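Local coordinates for protein thymine dioxygenase (Neurospora crassa, PDB 5C3Q) that probably hydroxylates the methyl group of thymine as a 2-oxoglutarate- and iron-dependent dioxygenase with a double-stranded beta-helix fold, at residues 126-131 and 150-155; 202-205 and 209-212; 232-237 and 242-247. All blocks are in the same frame, centred on the assembly; numbering follows the deposited sequence.

Contact 1 (126-131 and 150-155)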
loop_
_atom_site.group_PDB
_atom_site.type_symbol
_atom_site.label_atom_id
_atom_site.label_comp_id
_atom_site.label_asym_id
_atom_site.label_seq_id
_atom_site.Cartn_x
_atom_site.Cartn_y
_atom_site.Cartn_z
ATOM N N GLY A 126 -4.468 0.950 12.965
ATOM C CA GLY A 126 -4.699 2.378 12.717
ATOM C C GLY A 126 -3.993 3.197 13.776
ATOM O O GLY A 126 -3.311 2.638 14.636
ATOM N N ARG A 127 -4.141 4.517 13.731
ATOM C CA ARG A 127 -3.559 5.351 14.778
ATOM C C ARG A 127 -4.257 5.073 16.108
ATOM O O ARG A 127 -5.472 4.894 16.157
ATOM C CB ARG A 127 -3.587 6.842 14.434
ATOM C CG ARG A 127 -4.958 7.472 14.320
ATOM C CD ARG A 127 -4.823 8.980 14.230
ATOM N NE ARG A 127 -6.099 9.606 13.894
ATOM C CZ ARG A 127 -6.888 10.266 14.740
ATOM N NH1 ARG A 127 -6.559 10.426 16.016
ATOM N NH2 ARG A 127 -8.025 10.787 14.291
ATOM N N GLU A 128 -3.463 5.037 17.171
ATOM C CA GLU A 128 -3.917 4.624 18.495
ATOM C C GLU A 128 -5.062 5.443 19.068
ATOM O O GLU A 128 -5.937 4.897 19.741
ATOM C CB GLU A 128 -2.748 4.686 19.482
ATOM C CG GLU A 128 -1.816 3.496 19.407
ATOM C CD GLU A 128 -2.339 2.301 20.183
ATOM O OE1 GLU A 128 -3.332 1.682 19.742
ATOM O OE2 GLU A 128 -1.742 1.968 21.232
ATOM N N ASP A 129 -5.046 6.747 18.821
ATOM C CA ASP A 129 -5.923 7.672 19.540
ATOM C C ASP A 129 -7.082 8.203 18.695
ATOM O O ASP A 129 -7.585 9.297 18.949
ATOM C CB ASP A 129 -5.097 8.829 20.123
ATOM C CG ASP A 129 -4.438 9.687 19.054
ATOM O OD1 ASP A 129 -4.321 9.241 17.890
ATOM O OD2 ASP A 129 -4.032 10.819 19.387
ATOM N N GLU A 130 -7.513 7.433 17.698
ATOM C CA GLU A 130 -8.689 7.818 16.928
ATOM C C GLU A 130 -9.934 7.548 17.765
ATOM O O GLU A 130 -10.175 6.403 18.145
ATOM C CB GLU A 130 -8.784 7.064 15.607
ATOM C CG GLU A 130 -9.967 7.534 14.778
ATOM C CD GLU A 130 -9.987 6.973 13.377
ATOM O OE1 GLU A 130 -9.241 6.017 13.095
ATOM O OE2 GLU A 130 -10.769 7.494 12.559
ATOM N N PRO A 131 -10.729 8.598 18.050
ATOM C CA PRO A 131 -11.966 8.419 18.808
ATOM C C PRO A 131 -12.865 7.330 18.224
ATOM O O PRO A 131 -13.123 7.320 17.018
ATOM C CB PRO A 131 -12.651 9.785 18.690
ATOM C CG PRO A 131 -11.538 10.751 18.492
ATOM C CD PRO A 131 -10.516 10.011 17.676
ATOM N N THR A 150 6.580 -1.939 19.055
ATOM C CA THR A 150 7.248 -2.015 17.760
ATOM C C THR A 150 6.375 -1.427 16.648
ATOM O O THR A 150 6.832 -0.584 15.873
ATOM C CB THR A 150 7.607 -3.476 17.415
ATOM O OG1 THR A 150 8.566 -3.966 18.362
ATOM C CG2 THR A 150 8.185 -3.594 16.008
ATOM N N MET A 151 5.123 -1.875 16.580
ATOM C CA MET A 151 4.213 -1.473 15.508
ATOM C C MET A 151 3.774 -0.015 15.611
ATOM O O MET A 151 3.621 0.651 14.593
ATOM C CB MET A 151 2.989 -2.394 15.464
ATOM C CG MET A 151 3.321 -3.822 15.063
ATOM S SD MET A 151 4.147 -3.889 13.463
ATOM C CE MET A 151 4.901 -5.509 13.519
ATOM N N ASN A 152 3.571 0.479 16.830
ATOM C CA ASN A 152 3.261 1.901 17.029
ATOM C C ASN A 152 4.431 2.801 16.637
ATOM O O ASN A 152 4.234 3.854 16.030
ATOM C CB ASN A 152 2.844 2.175 18.477
ATOM C CG ASN A 152 1.406 1.786 18.751
ATOM O OD1 ASN A 152 0.595 1.664 17.833
ATOM N ND2 ASN A 152 1.079 1.595 20.022
ATOM N N ASN A 153 5.642 2.378 16.992
ATOM C CA ASN A 153 6.865 3.067 16.576
ATOM C C ASN A 153 6.954 3.102 15.054
ATOM O O ASN A 153 7.153 4.161 14.461
ATOM C CB ASN A 153 8.091 2.358 17.166
ATOM C CG ASN A 153 9.388 3.115 16.937
ATOM O OD1 ASN A 153 9.421 4.156 16.283
ATOM N ND2 ASN A 153 10.472 2.590 17.485
ATOM N N PHE A 154 6.775 1.946 14.424
ATOM C CA PHE A 154 6.802 1.859 12.964
ATOM C C PHE A 154 5.715 2.722 12.324
ATOM O O PHE A 154 5.976 3.424 11.348
ATOM C CB PHE A 154 6.665 0.408 12.508
ATOM C CG PHE A 154 6.940 0.204 11.045
ATOM C CD1 PHE A 154 8.219 0.387 10.536
ATOM C CD2 PHE A 154 5.926 -0.178 10.181
ATOM C CE1 PHE A 154 8.479 0.199 9.190
ATOM C CE2 PHE A 154 6.180 -0.369 8.833
ATOM C CZ PHE A 154 7.460 -0.183 8.338
ATOM N N PHE A 155 4.510 2.683 12.887
ATOM C CA PHE A 155 3.393 3.506 12.402
ATOM C C PHE A 155 3.778 4.991 12.329
ATOM O O PHE A 155 3.554 5.646 11.309
ATOM C CB PHE A 155 2.157 3.315 13.299
ATOM C CG PHE A 155 0.909 3.990 12.785
ATOM C CD1 PHE A 155 0.696 5.345 12.995
ATOM C CD2 PHE A 155 -0.059 3.265 12.109
ATOM C CE1 PHE A 155 -0.451 5.968 12.525
ATOM C CE2 PHE A 155 -1.207 3.880 11.637
ATOM C CZ PHE A 155 -1.405 5.232 11.847
HETATM O O HOH W 1 -0.558 3.288 15.661
#
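Residues 126-131 leave a strand and fold into a type I beta turn from Arg127 to Glu130, facing the helical segment 150-155 so that the CA atoms of Arg127 and Phe155 stand 7.6 Å apart. One helical turn separates Asn152 from Phe155, and both reach the loop. The side chains of Asn152 and Glu128 cross at about a right angle: ND2 donates to Glu128 OE2 over 3.1 Å, coming from above the carboxylate plane, with a bent N-H...O angle of 146°. Glu128 gets there by folding its chain at chi2 (-82°), which lays CG against the Asn152 amide, 3.4 Å from OD1. The same OD1 accepts from a water that also donates to Gly126 O, so both ends of one amide hold the loop, a task asparagine suits. Phe155, with CG anti to its backbone N (chi1 -173°), extends its ring obliquely onto the Gly126-Arg127 peptide, where CZ lies 3.4 Å from Arg127 N and 3.7 Å from Arg127 CB. Arg127 NH1 makes a salt bridge to Asp129 OD1 (3.2 Å) within the turn, and NE makes another to Asp188. Glu128 has a further partner in Trp137, through OE1. A buried aromatic ring beside a bridging water and a carboxylate-amide bond implies a seam that is greasy toward the interior and polar at its margin, joining the loop after strand 121-125 to helix 147-173.

Contact 2 (202-205 and 209-212)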
loop_
_atom_site.group_PDB
_atom_site.type_symbol
_atom_site.label_atom_id
_atom_site.label_comp_id
_atom_site.label_asym_id
_atom_site.label_seq_id
_atom_site.Cartn_x
_atom_site.Cartn_y
_atom_site.Cartn_z
ATOM N N GLU A 202 1.713 -26.123 -7.626
ATOM C CA GLU A 202 0.621 -26.873 -8.258
ATOM C C GLU A 202 -0.764 -26.334 -7.880
ATOM O O GLU A 202 -1.710 -26.470 -8.653
ATOM C CB GLU A 202 0.715 -28.375 -7.938
ATOM C CG GLU A 202 0.387 -28.754 -6.497
ATOM C CD GLU A 202 0.550 -30.243 -6.216
ATOM O OE1 GLU A 202 0.647 -30.614 -5.028
ATOM O OE2 GLU A 202 0.576 -31.044 -7.174
ATOM N N VAL A 203 -0.876 -25.721 -6.701
ATOM C CA VAL A 203 -2.124 -25.074 -6.271
ATOM C C VAL A 203 -2.616 -24.086 -7.327
ATOM O O VAL A 203 -3.815 -24.002 -7.595
ATOM C CB VAL A 203 -1.962 -24.339 -4.919
ATOM C CG1 VAL A 203 -3.197 -23.505 -4.591
ATOM C CG2 VAL A 203 -1.695 -25.334 -3.800
ATOM N N PHE A 204 -1.678 -23.357 -7.930
ATOM C CA PHE A 204 -1.994 -22.375 -8.970
ATOM C C PHE A 204 -2.448 -23.010 -10.295
ATOM O O PHE A 204 -3.050 -22.334 -11.128
ATOM C CB PHE A 204 -0.794 -21.447 -9.197
ATOM C CG PHE A 204 -0.469 -20.582 -8.007
ATOM C CD1 PHE A 204 0.387 -21.031 -7.010
ATOM C CD2 PHE A 204 -1.032 -19.319 -7.879
ATOM C CE1 PHE A 204 0.678 -20.236 -5.912
ATOM C CE2 PHE A 204 -0.746 -18.521 -6.782
ATOM C CZ PHE A 204 0.109 -18.980 -5.797
ATOM N N LYS A 205 -2.153 -24.296 -10.487
ATOM C CA LYS A 205 -2.658 -25.062 -11.640
ATOM C C LYS A 205 -3.985 -25.748 -11.323
ATOM O O LYS A 205 -4.877 -25.800 -12.170
ATOM C CB LYS A 205 -1.646 -26.117 -12.088
ATOM C CG LYS A 205 -0.423 -25.565 -12.805
ATOM C CD LYS A 205 0.221 -26.614 -13.705
ATOM C CE LYS A 205 0.599 -27.881 -12.945
ATOM N NZ LYS A 205 1.251 -28.894 -13.823
ATOM N N GLY A 209 -6.521 -19.129 -12.181
ATOM C CA GLY A 209 -6.938 -17.794 -11.748
ATOM C C GLY A 209 -6.522 -17.465 -10.319
ATOM O O GLY A 209 -6.694 -16.335 -9.865
ATOM N N GLN A 210 -5.974 -18.454 -9.618
ATOM C CA GLN A 210 -5.490 -18.298 -8.242
ATOM C C GLN A 210 -4.369 -17.265 -8.142
ATOM O O GLN A 210 -3.405 -17.336 -8.891
ATOM C CB GLN A 210 -4.959 -19.651 -7.748
ATOM C CG GLN A 210 -4.327 -19.650 -6.369
ATOM C CD GLN A 210 -5.365 -19.666 -5.275
ATOM O OE1 GLN A 210 -5.918 -20.721 -4.947
ATOM N NE2 GLN A 210 -5.641 -18.500 -4.699
ATOM N N VAL A 211 -4.487 -16.322 -7.210
ATOM C CA VAL A 211 -3.395 -15.372 -6.935
ATOM C C VAL A 211 -3.131 -15.224 -5.437
ATOM O O VAL A 211 -3.852 -15.782 -4.607
ATOM C CB VAL A 211 -3.652 -13.986 -7.571
ATOM C CG1 VAL A 211 -3.717 -14.106 -9.085
ATOM C CG2 VAL A 211 -4.925 -13.345 -7.030
ATOM N N ARG A 212 -2.071 -14.492 -5.102
ATOM C CA ARG A 212 -1.761 -14.174 -3.712
ATOM C C ARG A 212 -2.502 -12.906 -3.276
ATOM O O ARG A 212 -3.010 -12.843 -2.158
ATOM C CB ARG A 212 -0.245 -14.054 -3.502
ATOM C CG ARG A 212 0.397 -15.382 -3.122
ATOM C CD ARG A 212 1.903 -15.285 -2.920
ATOM N NE ARG A 212 2.395 -16.364 -2.061
ATOM C CZ ARG A 212 3.675 -16.680 -1.876
ATOM N NH1 ARG A 212 4.647 -16.015 -2.496
ATOM N NH2 ARG A 212 3.986 -17.678 -1.059
#
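Val203, on the short helix 203-206, meets the far end of Gln210: its CG1 methyl lies 3.9 Å from OE1, a loose apolar contact with an amide. Next comes Phe204, which carries most of the first segment's share; its CA is 5.4 Å from that of Gln210. With CG anti to its own carbonyl carbon (chi1 -65°), the ring runs alongside the returning chain and presents an edge to it. CD2 lies 3.3 Å from Gln210 O, which sits in the ring plane, so the slightly positive C-H rim faces the carbonyl oxygen. Gln210 CG lies above the ring plane, over the CD2-CE2 side, 3.6 Å from CD2, and the amide plane stands at 81° to the ring. Farther along the rim, CE2 comes within 4.1 Å of Val211 CA, and CZ approaches the aliphatic CG of Arg212. A flat aromatic thus suits a place where it must follow three successive residues. Gln210 is bent at chi2 (79°), which brings its NE2 back to Val211 O at 3.3 Å; NE2 also donates to Pro117 O, and OE1 accepts from Asn207. Gly209 has the positive phi that favours glycine where the chain reverses. Beyond the ring, Arg212 gives NH2 to the carbonyls of Pro286 and Pro197 and touches Tyr196 and Arg288, both of which bind 2-oxoglutarate. Across the two segments cohesion is therefore by van der Waals packing and a C-H edge against a carbonyl, while Val211, Pro117 and Asn207 satisfy the buried Gln210 amide.

Contact 3 (232-237 and 242-247); sequences GLQVKS and FIDATP
Gln234 and Asp244, side by side on one face of a beta hairpin, share a nearly straight hydrogen bond: NE2 donates to OD1 over 3.0 Å at 172°. The partner lies in the amide plane of Gln234, yet the carboxylate is met from above its own plane, the two planes being 45° apart. Glutamine suits this place because its other end, OE1, accepts from Arg274 on the next strand. Backbone bonds secure the hairpin around this pair. Val235 N gives to Ile243 O over 2.8 Å and Ile243 N returns to Val235 O, making an antiparallel hydrogen-bonded pair, while Ala245 N reaches Leu233 O at 2.8 Å. One water accepts from Gly232 N and lies near Leu233 O and Asp244 OD1; a second accepts from Leu233 N and lies near Ala245 O. The planes of the Phe242 ring and the Gln234 amide are nearly parallel (8°), but the contact is Gln234 OE1 against Phe242 CB (3.4 Å). Lys236, its chain extended, passes CD over one face of that ring in a CH-pi contact, 4.2 Å from the centroid; Arg274 adds a cation-pi contact. The small Ala245 CB meets Leu233 CD2 at 3.8 Å and Val235 CG2 at 4.2 Å. The hairpin edges the smaller, four-stranded sheet of the double-stranded beta-helix, strand 242-244 outermost and strand 233-236 beside 273-275; Val235 and Ile243, on the opposite face, rest on Leu13 of strand 13-19, and Leu233, lining the 2-oxoglutarate pocket, packs on strand 222-227.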
loop_
_atom_site.group_PDB
_atom_site.type_symbol
_atom_site.label_atom_id
_atom_site.label_comp_id
_atom_site.label_asym_id
_atom_site.label_seq_id
_atom_site.Cartn_x
_atom_site.Cartn_y
_atom_site.Cartn_z
ATOM N N GLY A 232 6.795 -11.395 -6.707
ATOM C CA GLY A 232 5.381 -11.671 -6.956
ATOM C C GLY A 232 4.554 -10.428 -7.229
ATOM O O GLY A 232 3.513 -10.510 -7.879
ATOM N N LEU A 233 5.005 -9.278 -6.729
ATOM C CA LEU A 233 4.320 -8.010 -6.971
ATOM C C LEU A 233 4.447 -7.609 -8.438
ATOM O O LEU A 233 5.534 -7.656 -9.009
ATOM C CB LEU A 233 4.884 -6.900 -6.082
ATOM C CG LEU A 233 4.314 -5.494 -6.312
ATOM C CD1 LEU A 233 2.838 -5.424 -5.958
ATOM C CD2 LEU A 233 5.099 -4.466 -5.516
ATOM N N GLN A 234 3.328 -7.212 -9.036
ATOM C CA GLN A 234 3.295 -6.816 -10.438
ATOM C C GLN A 234 2.501 -5.536 -10.599
ATOM O O GLN A 234 1.504 -5.325 -9.914
ATOM C CB GLN A 234 2.681 -7.914 -11.306
ATOM C CG GLN A 234 3.470 -9.211 -11.323
ATOM C CD GLN A 234 2.950 -10.203 -12.351
ATOM O OE1 GLN A 234 1.750 -10.281 -12.610
ATOM N NE2 GLN A 234 3.857 -10.976 -12.932
ATOM N N VAL A 235 2.964 -4.683 -11.503
ATOM C CA VAL A 235 2.354 -3.388 -11.755
ATOM C C VAL A 235 1.945 -3.364 -13.224
ATOM O O VAL A 235 2.709 -3.798 -14.087
ATOM C CB VAL A 235 3.351 -2.251 -11.457
ATOM C CG1 VAL A 235 2.762 -0.888 -11.805
ATOM C CG2 VAL A 235 3.783 -2.292 -9.999
ATOM N N LYS A 236 0.746 -2.860 -13.505
ATOM C CA LYS A 236 0.233 -2.845 -14.868
ATOM C C LYS A 236 0.904 -1.741 -15.691
ATOM O O LYS A 236 0.968 -0.584 -15.271
ATOM C CB LYS A 236 -1.294 -2.692 -14.874
ATOM C CG LYS A 236 -1.949 -3.255 -16.123
ATOM C CD LYS A 236 -3.392 -3.679 -15.887
ATOM C CE LYS A 236 -3.942 -4.397 -17.103
ATOM N NZ LYS A 236 -5.429 -4.409 -17.151
ATOM N N SER A 237 1.420 -2.117 -16.856
ATOM C CA SER A 237 2.080 -1.180 -17.757
ATOM C C SER A 237 1.051 -0.349 -18.526
ATOM O O SER A 237 -0.127 -0.718 -18.584
ATOM C CB SER A 237 2.948 -1.944 -18.755
ATOM O OG SER A 237 2.148 -2.578 -19.736
ATOM N N PHE A 242 0.910 -6.867 -17.043
ATOM C CA PHE A 242 1.470 -6.879 -15.695
ATOM C C PHE A 242 2.971 -7.150 -15.748
ATOM O O PHE A 242 3.415 -8.136 -16.336
ATOM C CB PHE A 242 0.761 -7.910 -14.815
ATOM C CG PHE A 242 -0.566 -7.437 -14.290
ATOM C CD1 PHE A 242 -0.621 -6.522 -13.249
ATOM C CD2 PHE A 242 -1.754 -7.891 -14.846
ATOM C CE1 PHE A 242 -1.838 -6.073 -12.763
ATOM C CE2 PHE A 242 -2.975 -7.448 -14.361
ATOM C CZ PHE A 242 -3.017 -6.537 -13.319
ATOM N N ILE A 243 3.738 -6.253 -15.133
ATOM C CA ILE A 243 5.192 -6.318 -15.127
ATOM C C ILE A 243 5.671 -6.565 -13.705
ATOM O O ILE A 243 5.156 -5.962 -12.761
ATOM C CB ILE A 243 5.795 -4.990 -15.631
ATOM C CG1 ILE A 243 5.239 -4.631 -17.016
ATOM C CG2 ILE A 243 7.315 -5.052 -15.637
ATOM C CD1 ILE A 243 5.485 -5.661 -18.102
ATOM N N ASP A 244 6.668 -7.438 -13.565
ATOM C CA ASP A 244 7.250 -7.749 -12.260
ATOM C C ASP A 244 7.915 -6.534 -11.617
ATOM O O ASP A 244 8.766 -5.896 -12.223
ATOM C CB ASP A 244 8.278 -8.878 -12.385
ATOM C CG ASP A 244 7.636 -10.221 -12.679
ATOM O OD1 ASP A 244 6.641 -10.565 -12.012
ATOM O OD2 ASP A 244 8.129 -10.936 -13.572
ATOM N N ALA A 245 7.509 -6.221 -10.390
ATOM C CA ALA A 245 8.169 -5.196 -9.595
ATOM C C ALA A 245 9.229 -5.890 -8.754
ATOM O O ALA A 245 8.986 -6.262 -7.607
ATOM C CB ALA A 245 7.169 -4.464 -8.715
ATOM N N THR A 246 10.404 -6.069 -9.352
ATOM C CA THR A 246 11.515 -6.785 -8.733
ATOM C C THR A 246 11.863 -6.198 -7.363
ATOM O O THR A 246 11.988 -4.981 -7.231
ATOM C CB THR A 246 12.756 -6.716 -9.641
ATOM O OG1 THR A 246 12.375 -7.061 -10.979
ATOM C CG2 THR A 246 13.856 -7.665 -9.160
ATOM N N PRO A 247 12.008 -7.056 -6.334
ATOM C CA PRO A 247 12.486 -6.557 -5.046
ATOM C C PRO A 247 13.919 -6.022 -5.136
ATOM O O PRO A 247 14.773 -6.652 -5.765
ATOM C CB PRO A 247 12.436 -7.797 -4.145
ATOM C CG PRO A 247 11.454 -8.710 -4.794
ATOM C CD PRO A 247 11.608 -8.474 -6.261
HETATM O O HOH W 2 7.304 -9.957 -9.107
HETATM O O HOH W 3 7.829 -8.451 -6.113
#

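Passing from the N terminus, the chain first meets contact 1, where the loop after strand 121-125 folds back on helix 147-173 across 18 intervening residues. Contact 2 closes a tight turn of three residues between helix 203-206 and the approach to strand 213-216, and contact 3 closes the hairpin of strands 233-236 and 242-244. The three follow in series, neither nesting nor crossing. Contacts 2 and 3 have centres about 17 Å apart on one side of the chain's centre; contact 1 lies opposite contact 3, their centres about 30 Å apart. Contact 2 leads into strand 213-216, one edge of the four-stranded sheet, and contact 3 forms its opposite edge.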